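Putative Glycerophosphoryl diester phosphodiesterase (Silicibacter pomeroyi, PDB 3L12) belongs to the glycerophosphoryl diester phosphodiesterase family, has a TIM-barrel fold and carries a bound magnesium ion, its own function being only putatively assigned. Local coordinates at residues T275-E280 and I293-P298. Sequence-based numbering, arbitrary orientation.
Sequences TVNEPE and IVTDYP
The side-chain amide of Asn277 hydrogen-bonds to Asp296 through both of its polar atoms. Asn277 ND2 donates to Asp296 OD2 at 2.8 Å, nearly straight at 173°. The carboxylate oxygen lies in the amide plane but is met on its anti side, and the two flat groups are turned 47° against each other. Asn277 OD1 accepts a hydrogen bond from the backbone N of Asp296 at 2.9 Å. With both ends held, the rotation of the amide is fixed. Asp296 OD2 also forms a salt bridge with Arg27, and OD1 is bonded to His23 ND1, so both carboxylate oxygens have partners.

Thr295 OG1 donates to Val276 O at 2.7 Å. At chi1 -173° the hydroxyl lies trans to its backbone N and meets that oxygen. It also accepts a bond from Tyr297 N two residues on, closing an ST turn at the end of the strand. The backbone N of Val276 hydrogen-bonds to Val294 O at 2.8 Å, just after strand 270-273 ends; a cis peptide bond precedes Thr275.

The Asn277 amide stands nearly perpendicular to the Tyr297 ring and meets it at the edge, with CG 3.6 Å from Tyr297 CD2. Arg300 forms a cation-pi contact with the same ring. The methyl of Thr275 lies against the Asp296 carboxylate. Deeper in, Val276 CB rests on Ile293 CG2 at 3.7 Å, and both side chains touch Met285 of helix 279-288.

The two segments belong to one beta-alpha-beta unit of the TIM barrel. Their contact ties the loop after strand 270-273 to the C-terminal end of strand 292-295. The Thr275 side chain is about 7 Å from the magnesium ion, consistent with the usual active-site position in a TIM barrel, at the C-terminal ends of its strands.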
loop_
_atom_site.group_PDB
_atom_site.type_symbol
_atom_site.label_atom_id
_atom_site.label_comp_id
_atom_site.label_asym_id
_atom_site.label_seq_id
_atom_site.Cartn_x
_atom_site.Cartn_y
_atom_site.Cartn_z
ATOM N N THR A 275 -1.539 5.682 -18.367
ATOM C CA THR A 275 -1.395 5.297 -16.962
ATOM C C THR A 275 -0.037 4.555 -17.028
ATOM O O THR A 275 0.095 3.531 -17.710
ATOM C CB THR A 275 -2.494 4.414 -16.461
ATOM O OG1 THR A 275 -3.702 5.183 -16.392
ATOM C CG2 THR A 275 -2.152 3.879 -15.114
ATOM N N VAL A 276 0.965 5.121 -16.368
ATOM C CA VAL A 276 2.354 4.693 -16.641
ATOM C C VAL A 276 2.815 3.858 -15.485
ATOM O O VAL A 276 2.980 4.364 -14.354
ATOM C CB VAL A 276 3.285 5.921 -16.944
ATOM C CG1 VAL A 276 4.571 5.475 -17.606
ATOM C CG2 VAL A 276 2.594 7.069 -17.800
ATOM N N ASN A 277 3.108 2.578 -15.745
ATOM C CA ASN A 277 3.428 1.614 -14.706
ATOM C C ASN A 277 4.760 0.913 -14.858
ATOM O O ASN A 277 5.418 0.634 -13.869
ATOM C CB ASN A 277 2.342 0.540 -14.661
ATOM C CG ASN A 277 0.986 1.090 -14.236
ATOM O OD1 ASN A 277 0.909 2.144 -13.556
ATOM N ND2 ASN A 277 -0.097 0.353 -14.573
ATOM N N GLU A 278 5.203 0.619 -16.070
ATOM C CA GLU A 278 6.477 -0.113 -16.191
ATOM C C GLU A 278 7.644 0.843 -15.984
ATOM O O GLU A 278 7.625 1.997 -16.445
ATOM C CB GLU A 278 6.550 -0.763 -17.558
ATOM C CG GLU A 278 5.393 -1.731 -17.792
ATOM C CD GLU A 278 5.299 -2.843 -16.756
ATOM O OE1 GLU A 278 6.351 -3.311 -16.302
ATOM O OE2 GLU A 278 4.163 -3.217 -16.320
ATOM N N PRO A 279 8.685 0.383 -15.290
ATOM C CA PRO A 279 9.810 1.260 -14.983
ATOM C C PRO A 279 10.433 2.001 -16.153
ATOM O O PRO A 279 10.715 3.219 -16.048
ATOM C CB PRO A 279 10.798 0.306 -14.317
ATOM C CG PRO A 279 10.033 -0.809 -13.872
ATOM C CD PRO A 279 8.768 -0.907 -14.611
ATOM N N GLU A 280 10.663 1.325 -17.275
ATOM C CA GLU A 280 11.243 1.990 -18.440
ATOM C C GLU A 280 10.299 3.059 -19.020
ATOM O O GLU A 280 10.781 4.012 -19.615
ATOM C CB GLU A 280 11.645 0.988 -19.556
ATOM C CG GLU A 280 12.802 -0.017 -19.246
ATOM C CD GLU A 280 12.731 -1.329 -20.084
ATOM O OE1 GLU A 280 13.799 -1.939 -20.383
ATOM O OE2 GLU A 280 11.592 -1.759 -20.444
ATOM N N ILE A 293 2.769 12.407 -14.077
ATOM C CA ILE A 293 2.518 11.019 -14.424
ATOM C C ILE A 293 1.444 10.413 -13.557
ATOM O O ILE A 293 1.534 10.475 -12.304
ATOM C CB ILE A 293 3.809 10.199 -14.225
ATOM C CG1 ILE A 293 4.866 10.665 -15.183
ATOM C CG2 ILE A 293 3.576 8.701 -14.461
ATOM C CD1 ILE A 293 6.280 10.058 -14.877
ATOM N N VAL A 294 0.377 9.933 -14.202
ATOM C CA VAL A 294 -0.686 9.211 -13.573
ATOM C C VAL A 294 -0.258 7.756 -13.621
ATOM O O VAL A 294 0.012 7.189 -14.689
ATOM C CB VAL A 294 -2.033 9.399 -14.329
ATOM C CG1 VAL A 294 -3.157 8.632 -13.661
ATOM C CG2 VAL A 294 -2.368 10.899 -14.425
ATOM N N THR A 295 -0.261 7.138 -12.440
ATOM C CA THR A 295 0.254 5.779 -12.253
ATOM C C THR A 295 -0.592 4.918 -11.274
ATOM O O THR A 295 -1.100 5.379 -10.274
ATOM C CB THR A 295 1.735 5.811 -11.781
ATOM O OG1 THR A 295 2.286 4.462 -11.755
ATOM C CG2 THR A 295 1.858 6.521 -10.382
ATOM N N ASP A 296 -0.665 3.616 -11.573
ATOM C CA ASP A 296 -1.212 2.633 -10.660
ATOM C C ASP A 296 -0.258 2.253 -9.505
ATOM O O ASP A 296 -0.679 1.634 -8.500
ATOM C CB ASP A 296 -1.569 1.339 -11.426
ATOM C CG ASP A 296 -2.694 1.551 -12.438
ATOM O OD1 ASP A 296 -3.673 2.178 -12.071
ATOM O OD2 ASP A 296 -2.599 1.054 -13.575
ATOM N N TYR A 297 1.028 2.665 -9.642
ATOM C CA TYR A 297 2.104 2.298 -8.708
ATOM C C TYR A 297 2.854 3.548 -8.263
ATOM O O TYR A 297 3.946 3.822 -8.749
ATOM C CB TYR A 297 3.075 1.327 -9.381
ATOM C CG TYR A 297 2.436 0.007 -9.736
ATOM C CD1 TYR A 297 2.377 -1.032 -8.801
ATOM C CD2 TYR A 297 1.878 -0.186 -10.992
ATOM C CE1 TYR A 297 1.761 -2.259 -9.107
ATOM C CE2 TYR A 297 1.232 -1.385 -11.295
ATOM C CZ TYR A 297 1.186 -2.396 -10.385
ATOM O OH TYR A 297 0.594 -3.637 -10.678
ATOM N N PRO A 298 2.243 4.303 -7.356
ATOM C CA PRO A 298 2.918 5.573 -6.950
ATOM C C PRO A 298 4.283 5.358 -6.303
ATOM O O PRO A 298 5.196 6.140 -6.587
ATOM C CB PRO A 298 1.931 6.204 -5.951
ATOM C CG PRO A 298 0.714 5.410 -5.991
ATOM C CD PRO A 298 0.893 4.172 -6.790
#